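Local coordinates for Lmo2125 protein (Listeria monocytogenes serovar 1/2a, PDB 5TU0) that binds maltose and, as a lipoprotein of the bacterial solute-binding protein 1 family, probably delivers the sugar to a membrane transporter for uptake, at residues A[177-185]-A[343-351]; A[188-199]-A[373-381]. The protein carries 2 engineered substitutions. All coordinates share one frame; numbering follows the deposited sequence.

Contact 1. Residues A[177-185]-A[343-351]; sequences VFGDEGTNP and PNIPEMSEV
Gly182 and Pro343 bring the two backbones to within 4.9 Å, CA to CA, and no direct hydrogen bond joins the segments; a single water bridges them, donating to Gly182 O at 2.7 Å and accepting from Asn344 N. The contact is otherwise a matter of van der Waals packing, centred on the Phe178 ring. Its CG lies anti to the carbonyl carbon (chi1 -60°), which carries the ring across to 343-351. Two residues of its own segment sandwich it: Val177 CG1 sits 3.8 Å above the plane over the centre, and Pro185 CA lies over the opposite face, toward the rim. Across the contact, Glu347 O and Met348 N meet the ring edge in its plane, Pro343 CB lies 3.7 Å from Phe178 CD2, and Val351 CG2 approaches Phe178 CZ obliquely at 3.6 Å. Met348 makes an oblique Met-aromatic contact, its SD 5.3 Å from the Phe178 centroid and 49° off the normal. Ile345 CD1 touches both Phe178 CD2 (3.8 Å) and Pro185 CD, and the bent chain of Glu347 lays its CG against Pro185 CB at 3.6 Å. The corner 177-185 thus packs onto the loop and type I turn (Ile345 to Met348) leading into helix 348-363. Beyond the pair, Val177 and Val351 both pack on Phe163 of helix 163-172, Glu347 rests on Val384 of helix 369-387, and a probable backbone hydrogen bond links Val177 to Gly189 in strand 187-189.

Contact 2. Residues A[188-199]-A[373-381]; sequences IGLNNKGSVEGI and ADDAVKVIE
Asn191 meets segment 373-381, part of helix 369-387, with both its polar and its apolar atoms. Its ND2 donates to Asp374 OD1 at 3.1 Å with an N-H...O angle of 149°, reaching that oxygen on its anti side and 29° out of the carboxylate plane; the amide and carboxylate planes stand 90° apart. The same amide crosses Val377 at about a right angle, Asn191 CG lying 3.6 Å from Val377 CG2. CG of Asn191 lies between its backbone N and carbonyl carbon, which puts the amide within touch of Asp374 and Val377, about a turn apart. On one side of this pair, Ile188 CG2 and Val377 CG1 pass side by side, antiparallel, 3.9 Å apart, and Ile188 CD1 extends to Ile380 CG2 (3.7 Å) and the CG of Glu381. On the other, Ala373 CB receives Ile199 CD1 at 3.7 Å. The turn between strand 187-189 and helix 193-208, which this contact packs onto helix 369-387, is fixed from behind: Ser195 OG donates to Gly189 O at 2.8 Å, and OD1 of Asn192, the N-cap, accepts from Ser195 N. Asn192 ND2 in turn donates to Gly174 O. Gln370 holds Asp374 through OD2, so each carboxylate oxygen has an amide donor. One side-chain hydrogen bond, with the Asn191 amide packed among aliphatic groups and Asp374 at the edge, suggests that packing supplies most of the contact and the amide-carboxylate bond adds directional restraint.

Contacts 1 and 2 are neighbours, their centres 14 Å apart. Segments 177-185 and 188-199 follow closely in the chain, as do helices 348-363 and 369-387, so the same two parts of the chain meet twice. The two contacts touch directly: Glu350 O of contact 1 lies 3.7 Å from Ile380 CG1 of contact 2. Phe163, a neighbour of contact 1, also packs on Leu190 of contact 2. Contact 1 lies near the sugar site rather than in it: the Met348 side chain is about 9 Å from a bound glucose unit, without touching it. The neighbouring helix 163-172 contributes Tyr164 to the sugar pocket.

Contact 1. Residues A[177-185]-A[343-351]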
loop_
_atom_site.group_PDB
_atom_site.type_symbol
_atom_site.label_atom_id
_atom_site.label_comp_id
_atom_site.label_asym_id
_atom_site.label_seq_id
_atom_site.Cartn_x
_atom_site.Cartn_y
_atom_site.Cartn_z
ATOM N N VAL A 177 -6.502 -12.794 4.725
ATOM C CA VAL A 177 -7.850 -12.265 4.556
ATOM C C VAL A 177 -8.758 -13.321 3.897
ATOM O O VAL A 177 -9.680 -13.823 4.541
ATOM C CB VAL A 177 -7.856 -10.973 3.722
ATOM C CG1 VAL A 177 -9.290 -10.490 3.544
ATOM C CG2 VAL A 177 -6.983 -9.907 4.381
ATOM N N PHE A 178 -8.495 -13.622 2.621
ATOM C CA PHE A 178 -9.238 -14.636 1.865
ATOM C C PHE A 178 -8.303 -15.741 1.345
ATOM O O PHE A 178 -7.200 -15.473 0.887
ATOM C CB PHE A 178 -9.982 -14.024 0.666
ATOM C CG PHE A 178 -11.003 -12.978 1.023
ATOM C CD1 PHE A 178 -11.953 -13.203 2.018
ATOM C CD2 PHE A 178 -11.070 -11.789 0.303
ATOM C CE1 PHE A 178 -12.919 -12.250 2.306
ATOM C CE2 PHE A 178 -12.027 -10.830 0.604
ATOM C CZ PHE A 178 -12.946 -11.059 1.601
ATOM N N GLY A 179 -8.760 -16.988 1.412
ATOM C CA GLY A 179 -7.987 -18.138 0.917
ATOM C C GLY A 179 -7.833 -18.138 -0.612
ATOM O O GLY A 179 -8.337 -17.240 -1.291
ATOM N N ASP A 180 -7.138 -19.146 -1.133
ATOM C CA ASP A 180 -6.818 -19.254 -2.560
ATOM C C ASP A 180 -6.169 -17.948 -3.054
ATOM O O ASP A 180 -6.627 -17.333 -4.022
ATOM C CB ASP A 180 -8.052 -19.624 -3.402
ATOM C CG ASP A 180 -8.654 -20.977 -3.015
ATOM O OD1 ASP A 180 -8.011 -21.739 -2.252
ATOM O OD2 ASP A 180 -9.777 -21.283 -3.479
ATOM N N GLU A 181 -5.117 -17.532 -2.353
ATOM C CA GLU A 181 -4.365 -16.306 -2.669
ATOM C C GLU A 181 -5.241 -15.046 -2.822
ATOM O O GLU A 181 -5.043 -14.232 -3.732
ATOM C CB GLU A 181 -3.462 -16.504 -3.903
ATOM C CG GLU A 181 -2.358 -17.536 -3.693
ATOM C CD GLU A 181 -1.450 -17.727 -4.909
ATOM O OE1 GLU A 181 -1.530 -16.942 -5.892
ATOM O OE2 GLU A 181 -0.632 -18.674 -4.876
ATOM N N GLY A 182 -6.201 -14.900 -1.908
ATOM C CA GLY A 182 -7.055 -13.714 -1.855
ATOM C C GLY A 182 -8.248 -13.677 -2.786
ATOM O O GLY A 182 -8.833 -12.614 -2.972
ATOM N N THR A 183 -8.651 -14.834 -3.325
ATOM C CA THR A 183 -9.751 -14.896 -4.278
ATOM C C THR A 183 -10.997 -15.645 -3.803
ATOM O O THR A 183 -12.009 -15.626 -4.504
ATOM C CB THR A 183 -9.277 -15.569 -5.580
ATOM O OG1 THR A 183 -8.919 -16.931 -5.318
ATOM C CG2 THR A 183 -8.066 -14.829 -6.149
ATOM N N ASN A 184 -10.938 -16.313 -2.649
ATOM C CA ASN A 184 -12.080 -17.067 -2.152
ATOM C C ASN A 184 -12.691 -16.382 -0.918
ATOM O O ASN A 184 -12.219 -16.586 0.207
ATOM C CB ASN A 184 -11.682 -18.501 -1.822
ATOM C CG ASN A 184 -12.856 -19.331 -1.334
ATOM O OD1 ASN A 184 -14.011 -18.879 -1.325
ATOM N ND2 ASN A 184 -12.571 -20.556 -0.931
ATOM N N PRO A 185 -13.785 -15.624 -1.121
ATOM C CA PRO A 185 -14.377 -14.891 -0.002
ATOM C C PRO A 185 -15.098 -15.769 1.021
ATOM O O PRO A 185 -15.534 -15.247 2.045
ATOM C CB PRO A 185 -15.349 -13.939 -0.693
ATOM C CG PRO A 185 -15.755 -14.652 -1.919
ATOM C CD PRO A 185 -14.562 -15.452 -2.359
ATOM N N PRO A 343 -6.546 -8.365 -1.391
ATOM C CA PRO A 343 -7.554 -8.903 -2.326
ATOM C C PRO A 343 -8.247 -7.779 -3.082
ATOM O O PRO A 343 -8.550 -6.732 -2.480
ATOM C CB PRO A 343 -8.546 -9.621 -1.394
ATOM C CG PRO A 343 -7.734 -9.987 -0.190
ATOM C CD PRO A 343 -6.757 -8.864 -0.016
ATOM N N ASN A 344 -8.467 -7.971 -4.387
ATOM C CA ASN A 344 -9.118 -6.955 -5.225
ATOM C C ASN A 344 -10.543 -7.346 -5.625
ATOM O O ASN A 344 -11.181 -6.661 -6.422
ATOM C CB ASN A 344 -8.243 -6.627 -6.444
ATOM C CG ASN A 344 -8.064 -7.804 -7.384
ATOM O OD1 ASN A 344 -8.655 -8.877 -7.206
ATOM N ND2 ASN A 344 -7.223 -7.618 -8.376
ATOM N N ILE A 345 -11.045 -8.439 -5.050
ATOM C CA ILE A 345 -12.404 -8.878 -5.292
ATOM C C ILE A 345 -13.368 -7.983 -4.496
ATOM O O ILE A 345 -12.981 -7.410 -3.455
ATOM C CB ILE A 345 -12.601 -10.381 -4.970
ATOM C CG1 ILE A 345 -12.357 -10.694 -3.492
ATOM C CG2 ILE A 345 -11.690 -11.226 -5.864
ATOM C CD1 ILE A 345 -12.729 -12.116 -3.113
ATOM N N PRO A 346 -14.619 -7.864 -4.961
ATOM C CA PRO A 346 -15.605 -6.982 -4.315
ATOM C C PRO A 346 -15.810 -7.189 -2.825
ATOM O O PRO A 346 -15.972 -6.208 -2.077
ATOM C CB PRO A 346 -16.906 -7.315 -5.064
ATOM C CG PRO A 346 -16.451 -7.765 -6.394
ATOM C CD PRO A 346 -15.225 -8.577 -6.107
ATOM N N GLU A 347 -15.785 -8.449 -2.396
ATOM C CA GLU A 347 -16.051 -8.794 -1.002
ATOM C C GLU A 347 -15.056 -8.172 0.003
ATOM O O GLU A 347 -15.296 -8.207 1.203
ATOM C CB GLU A 347 -16.112 -10.312 -0.811
ATOM C CG GLU A 347 -17.284 -11.028 -1.503
ATOM C CD GLU A 347 -17.107 -11.352 -2.980
ATOM O OE1 GLU A 347 -16.117 -10.915 -3.630
ATOM O OE2 GLU A 347 -18.004 -12.076 -3.494
ATOM N N MET A 348 -13.940 -7.640 -0.490
ATOM C CA MET A 348 -12.940 -6.994 0.377
ATOM C C MET A 348 -13.572 -5.793 1.095
ATOM O O MET A 348 -13.177 -5.436 2.204
ATOM C CB MET A 348 -11.717 -6.544 -0.441
ATOM C CG MET A 348 -10.580 -5.977 0.398
ATOM S SD MET A 348 -9.873 -7.193 1.526
ATOM C CE MET A 348 -9.050 -6.098 2.711
ATOM N N SER A 349 -14.577 -5.191 0.470
ATOM C CA SER A 349 -15.260 -4.062 1.089
ATOM C C SER A 349 -15.855 -4.413 2.456
ATOM O O SER A 349 -15.956 -3.544 3.293
ATOM C CB SER A 349 -16.362 -3.508 0.172
ATOM O OG SER A 349 -17.406 -4.445 0.028
ATOM N N GLU A 350 -16.204 -5.685 2.695
ATOM C CA GLU A 350 -16.825 -6.104 3.955
ATOM C C GLU A 350 -15.792 -6.383 5.044
ATOM O O GLU A 350 -16.116 -6.412 6.214
ATOM C CB GLU A 350 -17.713 -7.328 3.716
ATOM C CG GLU A 350 -18.714 -7.102 2.581
ATOM C CD GLU A 350 -19.520 -5.830 2.768
ATOM O OE1 GLU A 350 -20.037 -5.599 3.888
ATOM O OE2 GLU A 350 -19.614 -5.052 1.800
ATOM N N VAL A 351 -14.541 -6.560 4.659
ATOM C CA VAL A 351 -13.491 -6.828 5.635
ATOM C C VAL A 351 -13.209 -5.643 6.573
ATOM O O VAL A 351 -13.014 -5.842 7.768
ATOM C CB VAL A 351 -12.206 -7.285 4.920
ATOM C CG1 VAL A 351 -11.038 -7.450 5.896
ATOM C CG2 VAL A 351 -12.466 -8.598 4.193
HETATM O O HOH W 1 -7.815 -10.984 -4.890
#

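Contact 2. Residues A[188-199]-A[373-381]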
loop_
_atom_site.group_PDB
_atom_site.type_symbol
_atom_site.label_atom_id
_atom_site.label_comp_id
_atom_site.label_asym_id
_atom_site.label_seq_id
_atom_site.Cartn_x
_atom_site.Cartn_y
_atom_site.Cartn_z
ATOM N N ILE A 188 -12.200 -17.222 5.085
ATOM C CA ILE A 188 -11.614 -16.084 5.818
ATOM C C ILE A 188 -10.608 -16.578 6.856
ATOM O O ILE A 188 -10.936 -17.437 7.695
ATOM C CB ILE A 188 -12.706 -15.217 6.455
ATOM C CG1 ILE A 188 -13.578 -14.627 5.352
ATOM C CG2 ILE A 188 -12.100 -14.103 7.317
ATOM C CD1 ILE A 188 -14.858 -14.003 5.843
ATOM N N GLY A 189 -9.390 -16.047 6.774
ATOM C CA GLY A 189 -8.295 -16.460 7.641
ATOM C C GLY A 189 -7.975 -15.555 8.824
ATOM O O GLY A 189 -6.983 -15.768 9.499
ATOM N N LEU A 190 -8.830 -14.572 9.093
ATOM C CA LEU A 190 -8.598 -13.592 10.182
ATOM C C LEU A 190 -8.886 -14.095 11.589
ATOM O O LEU A 190 -8.610 -13.386 12.566
ATOM C CB LEU A 190 -9.367 -12.301 9.911
ATOM C CG LEU A 190 -8.969 -11.595 8.613
ATOM C CD1 LEU A 190 -9.864 -10.379 8.374
ATOM C CD2 LEU A 190 -7.501 -11.211 8.572
ATOM N N ASN A 191 -9.405 -15.312 11.709
ATOM C CA ASN A 191 -9.622 -15.911 13.021
ATOM C C ASN A 191 -8.937 -17.273 13.120
ATOM O O ASN A 191 -9.288 -18.075 13.988
ATOM C CB ASN A 191 -11.110 -16.011 13.359
ATOM C CG ASN A 191 -11.861 -16.929 12.426
ATOM O OD1 ASN A 191 -11.466 -17.127 11.290
ATOM N ND2 ASN A 191 -12.953 -17.491 12.905
ATOM N N ASN A 192 -7.962 -17.537 12.238
ATOM C CA ASN A 192 -7.209 -18.793 12.310
ATOM C C ASN A 192 -6.184 -18.695 13.438
ATOM O O ASN A 192 -6.019 -17.627 14.026
ATOM C CB ASN A 192 -6.595 -19.218 10.952
ATOM C CG ASN A 192 -5.402 -18.374 10.510
ATOM O OD1 ASN A 192 -4.961 -17.446 11.185
ATOM N ND2 ASN A 192 -4.871 -18.712 9.341
ATOM N N LYS A 193 -5.525 -19.810 13.763
ATOM C CA LYS A 193 -4.542 -19.839 14.868
ATOM C C LYS A 193 -3.505 -18.733 14.764
ATOM O O LYS A 193 -3.205 -18.056 15.747
ATOM C CB LYS A 193 -3.809 -21.181 14.943
ATOM C CG LYS A 193 -4.410 -22.223 15.866
ATOM C CD LYS A 193 -5.734 -22.786 15.410
ATOM C CE LYS A 193 -6.176 -23.900 16.361
ATOM N NZ LYS A 193 -7.507 -24.459 15.990
ATOM N N GLY A 194 -2.956 -18.580 13.567
ATOM C CA GLY A 194 -1.958 -17.562 13.284
ATOM C C GLY A 194 -2.444 -16.154 13.552
ATOM O O GLY A 194 -1.770 -15.383 14.278
ATOM N N SER A 195 -3.602 -15.799 12.983
ATOM C CA SER A 195 -4.157 -14.449 13.210
ATOM C C SER A 195 -4.321 -14.165 14.711
ATOM O O SER A 195 -4.012 -13.073 15.185
ATOM C CB SER A 195 -5.514 -14.260 12.541
ATOM O OG SER A 195 -5.415 -14.198 11.135
ATOM N N VAL A 196 -4.821 -15.146 15.448
ATOM C CA VAL A 196 -5.048 -14.945 16.875
ATOM C C VAL A 196 -3.714 -14.745 17.608
ATOM O O VAL A 196 -3.644 -13.935 18.539
ATOM C CB VAL A 196 -5.942 -16.043 17.479
ATOM C CG1 VAL A 196 -6.030 -15.895 18.989
ATOM C CG2 VAL A 196 -7.324 -15.956 16.847
ATOM N N GLU A 197 -2.662 -15.443 17.179
ATOM C CA GLU A 197 -1.333 -15.202 17.767
ATOM C C GLU A 197 -0.906 -13.749 17.531
ATOM O O GLU A 197 -0.346 -13.102 18.423
ATOM C CB GLU A 197 -0.264 -16.119 17.189
ATOM C CG GLU A 197 -0.113 -17.482 17.826
ATOM C CD GLU A 197 0.962 -18.291 17.099
ATOM O OE1 GLU A 197 0.659 -18.887 16.031
ATOM O OE2 GLU A 197 2.111 -18.312 17.592
ATOM N N GLY A 198 -1.175 -13.251 16.332
ATOM C CA GLY A 198 -0.837 -11.868 15.979
ATOM C C GLY A 198 -1.631 -10.862 16.807
ATOM O O GLY A 198 -1.066 -9.869 17.312
ATOM N N ILE A 199 -2.938 -11.129 16.958
ATOM C CA ILE A 199 -3.802 -10.270 17.730
ATOM C C ILE A 199 -3.311 -10.252 19.183
ATOM O O ILE A 199 -3.241 -9.185 19.794
ATOM C CB ILE A 199 -5.281 -10.704 17.655
ATOM C CG1 ILE A 199 -5.791 -10.626 16.204
ATOM C CG2 ILE A 199 -6.123 -9.792 18.533
ATOM C CD1 ILE A 199 -7.142 -11.269 16.015
ATOM N N ALA A 373 -11.715 -12.056 17.399
ATOM C CA ALA A 373 -11.521 -12.462 16.012
ATOM C C ALA A 373 -12.700 -13.263 15.491
ATOM O O ALA A 373 -13.158 -13.026 14.377
ATOM C CB ALA A 373 -10.234 -13.250 15.873
ATOM N N ASP A 374 -13.192 -14.213 16.293
ATOM C CA ASP A 374 -14.342 -15.035 15.889
ATOM C C ASP A 374 -15.589 -14.199 15.650
ATOM O O ASP A 374 -16.295 -14.402 14.649
ATOM C CB ASP A 374 -14.641 -16.128 16.929
ATOM C CG ASP A 374 -13.590 -17.225 16.955
ATOM O OD1 ASP A 374 -12.824 -17.354 15.989
ATOM O OD2 ASP A 374 -13.528 -17.963 17.953
ATOM N N ASP A 375 -15.853 -13.244 16.547
ATOM C CA ASP A 375 -17.040 -12.384 16.429
ATOM C C ASP A 375 -16.973 -11.506 15.174
ATOM O O ASP A 375 -17.961 -11.357 14.463
ATOM C CB ASP A 375 -17.223 -11.506 17.682
ATOM C CG ASP A 375 -17.541 -12.316 18.943
ATOM O OD1 ASP A 375 -17.877 -13.506 18.837
ATOM O OD2 ASP A 375 -17.448 -11.752 20.065
ATOM N N ALA A 376 -15.800 -10.946 14.899
ATOM C CA ALA A 376 -15.620 -10.080 13.735
ATOM C C ALA A 376 -15.726 -10.890 12.437
ATOM O O ALA A 376 -16.337 -10.434 11.478
ATOM C CB ALA A 376 -14.292 -9.367 13.813
ATOM N N VAL A 377 -15.170 -12.096 12.413
ATOM C CA VAL A 377 -15.256 -12.910 11.198
ATOM C C VAL A 377 -16.730 -13.263 10.911
ATOM O O VAL A 377 -17.150 -13.287 9.740
ATOM C CB VAL A 377 -14.332 -14.136 11.266
ATOM C CG1 VAL A 377 -14.642 -15.140 10.156
ATOM C CG2 VAL A 377 -12.885 -13.676 11.184
ATOM N N LYS A 378 -17.517 -13.515 11.964
ATOM C CA LYS A 378 -18.936 -13.807 11.766
ATOM C C LYS A 378 -19.637 -12.585 11.152
ATOM O O LYS A 378 -20.497 -12.738 10.296
ATOM C CB LYS A 378 -19.627 -14.267 13.066
ATOM C CG LYS A 378 -21.081 -14.645 12.845
ATOM C CD LYS A 378 -21.648 -15.515 13.972
ATOM C CE LYS A 378 -22.987 -16.123 13.561
ATOM N NZ LYS A 378 -23.439 -17.185 14.507
ATOM N N VAL A 379 -19.249 -11.385 11.560
ATOM C CA VAL A 379 -19.824 -10.154 10.988
ATOM C C VAL A 379 -19.494 -10.070 9.494
ATOM O O VAL A 379 -20.364 -9.797 8.664
ATOM C CB VAL A 379 -19.306 -8.886 11.710
ATOM C CG1 VAL A 379 -19.652 -7.613 10.952
ATOM C CG2 VAL A 379 -19.845 -8.814 13.130
ATOM N N ILE A 380 -18.235 -10.323 9.164
ATOM C CA ILE A 380 -17.785 -10.230 7.774
ATOM C C ILE A 380 -18.502 -11.272 6.892
ATOM O O ILE A 380 -19.034 -10.929 5.836
ATOM C CB ILE A 380 -16.250 -10.390 7.697
ATOM C CG1 ILE A 380 -15.553 -9.250 8.466
ATOM C CG2 ILE A 380 -15.784 -10.411 6.252
ATOM C CD1 ILE A 380 -14.064 -9.449 8.640
ATOM N N GLU A 381 -18.511 -12.525 7.352
ATOM C CA GLU A 381 -19.152 -13.654 6.666
ATOM C C GLU A 381 -20.607 -13.393 6.359
ATOM O O GLU A 381 -21.083 -13.680 5.250
ATOM C CB GLU A 381 -19.116 -14.911 7.536
ATOM C CG GLU A 381 -17.768 -15.573 7.630
ATOM C CD GLU A 381 -17.769 -16.782 8.549
ATOM O OE1 GLU A 381 -18.694 -16.945 9.382
ATOM O OE2 GLU A 381 -16.823 -17.570 8.428
#